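Putative D-arabinose 5-phosphate isomerase (Klebsiella pneumoniae subsp. pneumoniae, PDB 3K2V) probably interconverts D-arabinose 5-phosphate and D-ribulose 5-phosphate as a KpsF-like isomerase, and its CBS-domain pair binds CMP-Kdo, a nucleotide sugar. Local coordinates at residues Gly75-Asp79 with Gly80-Arg84; Ala52-Glu55 with Ile56-Asn60. All coordinates share one frame; numbering follows the deposited sequence. Where two conformers were deposited one is given.

Contact 1 (Gly75-Asp79 with Gly80-Arg84); sequences GIFTD and GDLRR. With CMK (cytidine 5'-monophosphate 3-deoxy-beta-D-gulo-oct-2-ulo-pyranosonic acid), chain C.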
# COMPACT_ATOMS: atom_id res chain seq x y z
N GLY A 75 3.25 15.92 9.30
CA GLY A 75 2.59 14.64 9.38
C GLY A 75 2.55 13.93 8.05
O GLY A 75 3.12 14.42 7.04
N ILE A 76 1.96 12.75 8.05
CA ILE A 76 1.72 12.00 6.83
C ILE A 76 0.36 11.34 6.90
O ILE A 76 -0.23 11.20 7.99
CB ILE A 76 2.81 10.91 6.55
CG1 ILE A 76 2.65 9.69 7.48
CG2 ILE A 76 4.21 11.49 6.64
CD1 ILE A 76 3.42 9.80 8.72
N PHE A 77 -0.14 10.94 5.74
CA PHE A 77 -1.41 10.21 5.64
C PHE A 77 -1.32 9.23 4.49
O PHE A 77 -1.01 9.62 3.36
CB PHE A 77 -2.53 11.19 5.42
CG PHE A 77 -3.90 10.60 5.58
CD1 PHE A 77 -4.43 10.38 6.83
CD2 PHE A 77 -4.68 10.31 4.48
CE1 PHE A 77 -5.74 9.84 7.00
CE2 PHE A 77 -5.98 9.79 4.62
CZ PHE A 77 -6.50 9.57 5.87
N THR A 78 -1.58 7.96 4.79
CA THR A 78 -1.53 6.88 3.81
C THR A 78 -2.93 6.32 3.51
O THR A 78 -3.89 6.60 4.24
CB THR A 78 -0.68 5.70 4.34
OG1 THR A 78 -1.37 5.07 5.43
CG2 THR A 78 0.72 6.15 4.80
N ASP A 79 -3.04 5.51 2.46
CA ASP A 79 -4.29 4.80 2.17
C ASP A 79 -4.71 3.92 3.35
O ASP A 79 -5.89 3.82 3.68
CB ASP A 79 -4.17 3.97 0.90
CG ASP A 79 -4.10 4.83 -0.38
OD1 ASP A 79 -4.49 6.03 -0.33
OD2 ASP A 79 -3.65 4.31 -1.43
N GLY A 80 -3.75 3.28 4.02
CA GLY A 80 -4.05 2.52 5.23
C GLY A 80 -4.67 3.38 6.34
O GLY A 80 -5.56 2.93 7.05
N ASP A 81 -4.17 4.59 6.50
CA ASP A 81 -4.72 5.53 7.47
C ASP A 81 -6.20 5.85 7.19
O ASP A 81 -6.99 5.99 8.13
CB ASP A 81 -3.90 6.82 7.52
CG ASP A 81 -2.51 6.61 8.09
OD1 ASP A 81 -2.34 5.75 8.98
OD2 ASP A 81 -1.59 7.33 7.66
N LEU A 82 -6.56 5.97 5.92
CA LEU A 82 -7.95 6.22 5.54
C LEU A 82 -8.84 5.08 6.00
O LEU A 82 -9.90 5.31 6.60
CB LEU A 82 -8.12 6.45 4.04
CG LEU A 82 -9.54 6.73 3.57
CD1 LEU A 82 -10.04 8.05 4.19
CD2 LEU A 82 -9.63 6.79 2.03
N ARG A 83 -8.41 3.84 5.77
CA ARG A 83 -9.15 2.70 6.27
C ARG A 83 -9.33 2.76 7.77
O ARG A 83 -10.43 2.55 8.28
CB ARG A 83 -8.48 1.37 5.83
CG ARG A 83 -8.98 0.15 6.60
CD ARG A 83 -8.40 -1.13 6.11
NE ARG A 83 -7.01 -1.02 5.83
CZ ARG A 83 -6.05 -1.09 6.73
NH1 ARG A 83 -4.83 -0.98 6.31
NH2 ARG A 83 -6.31 -1.29 8.03
N ARG A 84 -8.27 3.08 8.49
CA ARG A 84 -8.34 3.13 9.93
C ARG A 84 -9.25 4.26 10.41
O ARG A 84 -10.08 4.02 11.28
CB ARG A 84 -6.96 3.25 10.57
CG ARG A 84 -6.19 1.92 10.54
CD ARG A 84 -4.87 2.03 11.30
NE ARG A 84 -3.91 2.69 10.45
CZ ARG A 84 -3.22 2.11 9.47
NH1 ARG A 84 -3.34 0.81 9.24
NH2 ARG A 84 -2.39 2.84 8.71
N1C CMK C . 3.86 5.87 8.23
C2C CMK C . 4.82 6.74 8.78
N3C CMK C . 5.87 7.14 7.96
C4C CMK C . 6.05 6.68 6.66
C5C CMK C . 5.10 5.80 6.12
C6C CMK C . 4.01 5.40 6.91
O2C CMK C . 4.73 7.19 9.94
N4C CMK C . 7.12 7.14 5.98
C1' CMK C . 2.71 5.44 9.11
C2' CMK C . 1.36 5.56 8.39
O2' CMK C . 0.87 6.90 8.59
C3' CMK C . 0.53 4.51 9.13
C4' CMK C . 1.56 3.44 9.52
O4' CMK C . 2.91 4.06 9.37
O3' CMK C . -0.04 5.08 10.30
C5' CMK C . 1.59 2.25 8.57
O5' CMK C . 1.72 2.67 7.18
PA CMK C . 0.68 1.98 6.11
O1A CMK C . -0.70 2.46 6.42
O2A CMK C . 1.09 2.32 4.71
O6 CMK C . 0.72 -1.92 5.99
C2 CMK C . -0.06 -0.71 6.11
O2 CMK C . 0.87 0.38 6.40
C3 CMK C . -0.81 -0.50 4.78
C4 CMK C . -1.52 -1.77 4.27
O4 CMK C . -2.09 -1.53 2.95
C5 CMK C . -0.59 -2.97 4.24
C6 CMK C . -0.03 -3.12 5.65
C7 CMK C . 0.97 -4.26 5.77
C1 CMK C . -0.99 -0.73 7.33
O1X CMK C . -0.42 -0.70 8.44
O1Y CMK C . -2.23 -0.73 7.17
O5 CMK C . 0.48 -2.80 3.29
C8 CMK C . 1.38 -4.48 7.23
O8 CMK C . 2.49 -5.38 7.24
O7 CMK C . 0.38 -5.45 5.28

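Contact 2 (Ala52-Glu55 with Ile56-Asn60); sequences ALLE and ITRKN. With CMK (cytidine 5'-monophosphate 3-deoxy-beta-D-gulo-oct-2-ulo-pyranosonic acid), chain G.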
# COMPACT_ATOMS: atom_id res chain seq x y z
N ALA A 52 -6.35 16.02 0.45
CA ALA A 52 -5.25 15.08 0.67
C ALA A 52 -5.41 13.85 -0.21
O ALA A 52 -4.44 13.36 -0.79
CB ALA A 52 -5.12 14.67 2.19
N LEU A 53 -6.63 13.35 -0.34
CA LEU A 53 -6.87 12.18 -1.19
C LEU A 53 -6.58 12.45 -2.66
O LEU A 53 -6.01 11.59 -3.34
CB LEU A 53 -8.30 11.66 -1.02
CG LEU A 53 -8.65 11.19 0.38
CD1 LEU A 53 -10.10 10.62 0.38
CD2 LEU A 53 -7.67 10.12 0.93
N LEU A 54 -6.93 13.63 -3.15
CA LEU A 54 -6.64 14.00 -4.51
C LEU A 54 -5.12 14.01 -4.75
O LEU A 54 -4.63 13.54 -5.80
CB LEU A 54 -7.28 15.35 -4.85
CG LEU A 54 -7.04 15.84 -6.28
CD1 LEU A 54 -7.63 14.84 -7.29
CD2 LEU A 54 -7.58 17.27 -6.48
N GLU A 55 -4.37 14.52 -3.78
CA GLU A 55 -2.92 14.62 -3.90
C GLU A 55 -2.32 13.23 -3.92
O GLU A 55 -1.43 12.96 -4.74
CB GLU A 55 -2.33 15.47 -2.78
CG GLU A 55 -0.78 15.63 -2.79
CD GLU A 55 -0.23 16.56 -3.88
OE1 GLU A 55 -1.03 17.11 -4.67
OE2 GLU A 55 1.03 16.75 -3.94
N ILE A 56 -2.83 12.34 -3.05
CA ILE A 56 -2.40 10.94 -3.03
C ILE A 56 -2.63 10.31 -4.40
O ILE A 56 -1.72 9.66 -4.95
CB ILE A 56 -3.12 10.09 -1.93
CG1 ILE A 56 -2.69 10.53 -0.54
CG2 ILE A 56 -2.83 8.57 -2.15
CD1 ILE A 56 -3.48 9.82 0.63
N THR A 57 -3.83 10.50 -4.96
CA THR A 57 -4.15 9.91 -6.25
C THR A 57 -3.23 10.44 -7.35
O THR A 57 -2.68 9.66 -8.13
CB THR A 57 -5.61 10.18 -6.63
OG1 THR A 57 -6.46 9.66 -5.60
CG2 THR A 57 -5.93 9.51 -7.95
N ARG A 58 -3.03 11.75 -7.38
CA ARG A 58 -2.24 12.33 -8.44
C ARG A 58 -0.78 11.95 -8.41
O ARG A 58 -0.20 11.76 -9.46
CB ARG A 58 -2.42 13.84 -8.48
CG ARG A 58 -3.73 14.14 -9.10
CD ARG A 58 -4.20 15.50 -8.82
NE ARG A 58 -5.38 15.76 -9.62
CZ ARG A 58 -5.98 16.94 -9.68
NH1 ARG A 58 -5.46 17.96 -8.99
NH2 ARG A 58 -7.06 17.09 -10.44
N LYS A 59 -0.19 11.79 -7.23
CA LYS A 59 1.26 11.53 -7.17
C LYS A 59 1.59 10.05 -7.15
O LYS A 59 2.76 9.67 -7.31
CB LYS A 59 1.92 12.30 -6.03
CG LYS A 59 1.65 13.82 -6.02
CD LYS A 59 1.95 14.53 -7.33
CE LYS A 59 1.66 16.04 -7.30
NZ LYS A 59 2.35 16.80 -6.22
N ASN A 60 0.56 9.22 -6.97
CA ASN A 60 0.62 7.81 -7.24
C ASN A 60 1.57 6.99 -6.32
O ASN A 60 2.07 5.92 -6.72
CB ASN A 60 0.99 7.61 -8.72
CG ASN A 60 0.62 6.26 -9.22
OD1 ASN A 60 -0.44 5.73 -8.88
ND2 ASN A 60 1.52 5.66 -9.99
N1C CMK G . -5.49 -5.19 -7.69
C2C CMK G . -5.77 -6.41 -8.40
N3C CMK G . -5.18 -7.59 -7.97
C4C CMK G . -4.31 -7.61 -6.87
C5C CMK G . -4.02 -6.43 -6.18
C6C CMK G . -4.61 -5.23 -6.60
O2C CMK G . -6.54 -6.43 -9.36
N4C CMK G . -3.78 -8.77 -6.50
C1' CMK G . -6.12 -3.91 -8.14
C2' CMK G . -6.78 -3.08 -7.01
O2' CMK G . -8.12 -3.53 -6.73
C3' CMK G . -6.74 -1.67 -7.58
C4' CMK G . -5.55 -1.67 -8.58
O4' CMK G . -5.11 -3.05 -8.74
O3' CMK G . -7.98 -1.41 -8.26
C5' CMK G . -4.28 -1.03 -7.93
O5' CMK G . -4.00 -1.67 -6.61
PA CMK G . -3.59 -0.69 -5.37
O1A CMK G . -4.94 0.01 -5.07
O2A CMK G . -3.03 -1.45 -4.24
O6 CMK G . -0.70 1.85 -6.20
C2 CMK G . -2.05 1.66 -5.63
O2 CMK G . -2.51 0.34 -6.07
C3 CMK G . -1.96 1.71 -4.11
C4 CMK G . -1.24 2.98 -3.64
O4 CMK G . -1.15 2.93 -2.21
C5 CMK G . 0.14 3.09 -4.28
C6 CMK G . -0.06 3.10 -5.81
C7 CMK G . 1.12 3.38 -6.77
C1 CMK G . -3.08 2.72 -6.08
O1X CMK G . -4.25 2.31 -6.19
O1Y CMK G . -2.73 3.92 -6.24
O5 CMK G . 0.93 1.97 -3.90
C8 CMK G . 2.22 2.33 -6.77
O8 CMK G . 2.80 2.25 -8.09
O7 CMK G . 0.63 3.46 -8.12

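Contact 1 (Gly75-Asp79 with Gly80-Arg84)
Thr78 and Asp81 hold each other at the start of helix 79-86, and both also hold the nucleotide sugar CMK of chain C. Asp81 N gives a hydrogen bond to Thr78 OG1 at 3.0 Å. In return Thr78 N donates to Asp81 OD2 at 2.9 Å, meeting it on the anti side, 33° out of the carboxylate plane. Thr78 OG1 lies between its own backbone N and carbonyl carbon (chi1 69°). From there it faces the helix end and donates to the phosphate oxygen O1A of CMK. The Asp81 carboxylate takes both ribose hydroxyls: O2' donates to OD2 and O3' to OD1, each at 2.7 Å. Thr102 OG1 adds a weak hydrogen bond to OD2.

Two arginines further along the helix bind the acidic groups of the ligand. Arg84 NH1 reaches the carboxylate oxygen O1Y of CMK, and its NH2 donates to O1A. The same NH2 makes a salt bridge with Asp81 OD1 at 2.9 Å. It comes from above the carboxylate plane, while OD1 lies in the guanidinium plane. Gly80 O sits over one face of this guanidinium. Arg83 NH1 donates to O1Y at 2.7 Å, whereas its NE makes a salt bridge with Asp79 of the second subunit.

Behind this polar layer, Asp81 CB rests over one face of the Phe77 ring, a CH-pi contact of 3.9 Å from CB to the ring centroid. Phe77 CZ touches Leu82 CB. Main-chain bonds from Leu82 N to Thr78 O and from Arg83 N to Asp79 O begin the helix. The arrangement is a capping box at a strand-to-helix junction, here forming part of the nucleotide site of a CBS domain.

Contact 2 (Ala52-Glu55 with Ile56-Asn60)
Lys59 NZ is gripped by three acceptors. Glu55 OE2 forms a salt bridge with it at 2.6 Å, and the backbone oxygens of Asp38 and Ile40 take the other two bonds. OE2 is met on its syn side, 35° out of the carboxylate plane, and also accepts from His42 N. The lysine chain is bent at chi2 (-52°) and chi4 (56°), which brings NZ round to the glutamate one turn earlier.

Leu54 and Arg58 pair with the same spacing, but only one of two modelled positions of the arginine is described here, so the detail is doubtful. In it, Leu54 CD1 lies over one face of the Arg58 guanidinium, toward its rim. Main-chain bonds run beneath these pairs, including Lys59 N to Glu55 O at 3.0 Å. Asn60 then leaves the helix with positive phi, and its OD1 accepts from O7 of CMK of chain G at 2.6 Å.

On the inner side, Ile56 packs on Thr64 of strand 63-67 and on Phe77 of strand 73-78. Leu53 meets Leu82 of helix 79-86. Helix 49-59 is the crossover of the beta-alpha-beta unit joining strands 42-43 and 63-67.

Contact 2 comes earlier in the chain, and its helix packs directly against contact 1. Their centres are about 12 Å apart. Ile56 CG2 lies 3.5 Å from Asp79 OD1, and Ile56 CD1 lies 3.7 Å from Phe77 O. An apolar contact joins Leu53 CD2 to Leu82 CD2 at 4.0 Å. The two contacts serve both ligand sites of the dimer. Contact 1 holds the chain C ligand, to which Asn60 O of the second subunit also bonds. Asn60 of contact 2 and Asp79 of contact 1 bond to the chain G ligand. Both contacts reach across the dimer interface: Thr57 OG1 is hydrogen-bonded to Arg83 NH2 of the second subunit.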